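Local coordinates for putative flagellar protein FliS (Parabacteroides merdae ATCC 43184, PDB 4YOK) that is of unknown function, despite its name, but pairs a prealbumin-like N-terminal domain with a second beta-rich domain, at residues A31-L36 against T69-N74. Numbering follows the deposited sequence.
Sequences AVQLQL and TTRDGN
N74 reaches across to the backbone of 31-36 with both ends of its amide. ND2 donates to A31 O at 2.9 Å, nearly straight (170°) and within the amide plane, while OD1 accepts from Q33 N at 2.9 Å; each bond also lies in the plane of the carbonyl that receives it. With CG anti to the backbone N (chi1 180°), the amide meets the strand much as a neighbouring strand's peptide would. ND2 also donates to D193 OD2, a second bond consistent with a fixed amide rotation. Replacing N74 by alanine removes the amide, which would probably leave A31 O and Q33 N without these partners and D193 without its bond to ND2.

Q35 and T69 form a regular antiparallel hydrogen-bonded pair, Q35 N to T69 O and T69 N to Q35 O both measuring 2.8 Å. Next to Q33 and R71 a water bonded to Q33 O, R71 N and N74 O replaces direct backbone bonds. R71 CB lies 3.6 Å from Q33 O, and the extended chain brings CD alongside Q33 CB (4.2 Å). Q35 OE1 lies 4.0 Å from R71 CG, the amide and guanidinium planes turned 63° apart. L34 CD2 packs against T70 CG2.

The type II turn from R71 to N74, with G73 at positive phi, swings the chain round so that the N74 amide bonds the backbone of 31-33. The contact joins the two inner strands, 33-37 and 64-70, of a four-stranded antiparallel sheet in the N-terminal, prealbumin-like (transthyretin-clan) domain.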
loop_
_atom_site.group_PDB
_atom_site.type_symbol
_atom_site.label_atom_id
_atom_site.label_comp_id
_atom_site.label_asym_id
_atom_site.label_seq_id
_atom_site.Cartn_x
_atom_site.Cartn_y
_atom_site.Cartn_z
ATOM N N ALA A 31 -3.041 -7.710 4.547
ATOM C CA ALA A 31 -1.611 -7.397 4.522
ATOM C C ALA A 31 -1.239 -6.197 5.395
ATOM O O ALA A 31 -0.212 -6.250 6.090
ATOM C CB ALA A 31 -1.159 -7.142 3.114
ATOM N N VAL A 32 -2.059 -5.122 5.351
ATOM C CA VAL A 32 -1.803 -3.886 6.093
ATOM C C VAL A 32 -3.010 -3.547 6.959
ATOM O O VAL A 32 -4.140 -3.433 6.460
ATOM C CB VAL A 32 -1.416 -2.716 5.152
ATOM C CG1 VAL A 32 -1.118 -1.435 5.941
ATOM C CG2 VAL A 32 -0.226 -3.090 4.275
ATOM N N GLN A 33 -2.750 -3.405 8.274
ATOM C CA GLN A 33 -3.782 -3.113 9.251
ATOM C C GLN A 33 -3.460 -1.927 10.109
ATOM O O GLN A 33 -2.293 -1.655 10.391
ATOM C CB GLN A 33 -3.989 -4.325 10.173
ATOM C CG GLN A 33 -4.540 -5.544 9.443
ATOM C CD GLN A 33 -4.486 -6.803 10.272
ATOM O OE1 GLN A 33 -3.888 -7.809 9.876
ATOM N NE2 GLN A 33 -5.123 -6.783 11.428
ATOM N N LEU A 34 -4.510 -1.256 10.570
ATOM C CA LEU A 34 -4.428 -0.195 11.573
ATOM C C LEU A 34 -5.232 -0.650 12.767
ATOM O O LEU A 34 -5.977 -1.630 12.675
ATOM C CB LEU A 34 -4.929 1.165 11.057
ATOM C CG LEU A 34 -4.292 1.719 9.782
ATOM C CD1 LEU A 34 -4.956 2.995 9.398
ATOM C CD2 LEU A 34 -2.766 1.896 9.931
ATOM N N GLN A 35 -5.098 0.042 13.895
ATOM C CA GLN A 35 -5.850 -0.352 15.081
ATOM C C GLN A 35 -6.551 0.842 15.655
ATOM O O GLN A 35 -5.985 1.928 15.667
ATOM C CB GLN A 35 -4.918 -0.999 16.122
ATOM C CG GLN A 35 -4.409 -2.376 15.677
ATOM C CD GLN A 35 -3.481 -2.957 16.693
ATOM O OE1 GLN A 35 -2.351 -2.502 16.866
ATOM N NE2 GLN A 35 -3.967 -3.933 17.429
ATOM N N LEU A 36 -7.807 0.655 16.084
ATOM C CA LEU A 36 -8.618 1.715 16.705
ATOM C C LEU A 36 -8.768 1.393 18.175
ATOM O O LEU A 36 -9.344 0.353 18.505
ATOM C CB LEU A 36 -9.999 1.825 16.028
ATOM C CG LEU A 36 -10.058 2.621 14.731
ATOM C CD1 LEU A 36 -11.284 2.232 13.926
ATOM C CD2 LEU A 36 -10.116 4.122 15.016
ATOM N N THR A 69 -4.133 4.033 15.226
ATOM C CA THR A 69 -2.678 3.859 15.172
ATOM C C THR A 69 -2.255 2.764 14.197
ATOM O O THR A 69 -3.073 1.944 13.770
ATOM C CB THR A 69 -2.114 3.588 16.596
ATOM O OG1 THR A 69 -0.691 3.650 16.577
ATOM C CG2 THR A 69 -2.546 2.254 17.162
ATOM N N THR A 70 -0.937 2.748 13.863
ATOM C CA THR A 70 -0.385 1.700 13.011
ATOM C C THR A 70 -0.231 0.456 13.897
ATOM O O THR A 70 -0.236 0.561 15.128
ATOM C CB THR A 70 0.948 2.129 12.406
ATOM O OG1 THR A 70 1.847 2.518 13.451
ATOM C CG2 THR A 70 0.794 3.199 11.340
ATOM N N ARG A 71 -0.102 -0.704 13.280
ATOM C CA ARG A 71 0.145 -1.963 13.977
ATOM C C ARG A 71 1.663 -2.145 14.031
ATOM O O ARG A 71 2.350 -1.907 13.027
ATOM C CB ARG A 71 -0.570 -3.101 13.227
ATOM C CG ARG A 71 -0.487 -4.461 13.913
ATOM C CD ARG A 71 -1.272 -5.492 13.121
ATOM N NE ARG A 71 -0.836 -6.864 13.400
ATOM C CZ ARG A 71 -1.376 -7.663 14.317
ATOM N NH1 ARG A 71 -2.381 -7.235 15.074
ATOM N NH2 ARG A 71 -0.913 -8.894 14.488
ATOM N N ASP A 72 2.191 -2.525 15.204
ATOM C CA ASP A 72 3.635 -2.698 15.439
ATOM C C ASP A 72 4.308 -3.557 14.350
ATOM O O ASP A 72 3.870 -4.673 14.088
ATOM C CB ASP A 72 3.872 -3.314 16.837
ATOM C CG ASP A 72 5.314 -3.684 17.159
ATOM O OD1 ASP A 72 6.187 -2.786 17.109
ATOM O OD2 ASP A 72 5.563 -4.863 17.497
ATOM N N GLY A 73 5.309 -2.978 13.689
ATOM C CA GLY A 73 6.125 -3.609 12.656
ATOM C C GLY A 73 5.442 -3.904 11.326
ATOM O O GLY A 73 6.029 -4.571 10.472
ATOM N N ASN A 74 4.194 -3.440 11.142
ATOM C CA ASN A 74 3.405 -3.732 9.947
ATOM C C ASN A 74 3.276 -2.504 9.028
ATOM O O ASN A 74 2.641 -1.504 9.393
ATOM C CB ASN A 74 2.002 -4.241 10.375
ATOM C CG ASN A 74 1.037 -4.589 9.246
ATOM O OD1 ASN A 74 -0.154 -4.295 9.319
ATOM N ND2 ASN A 74 1.505 -5.230 8.178
HETATM O O HOH W 1 0.218 -0.693 10.489
HETATM O O HOH W 2 0.507 -3.015 17.407
#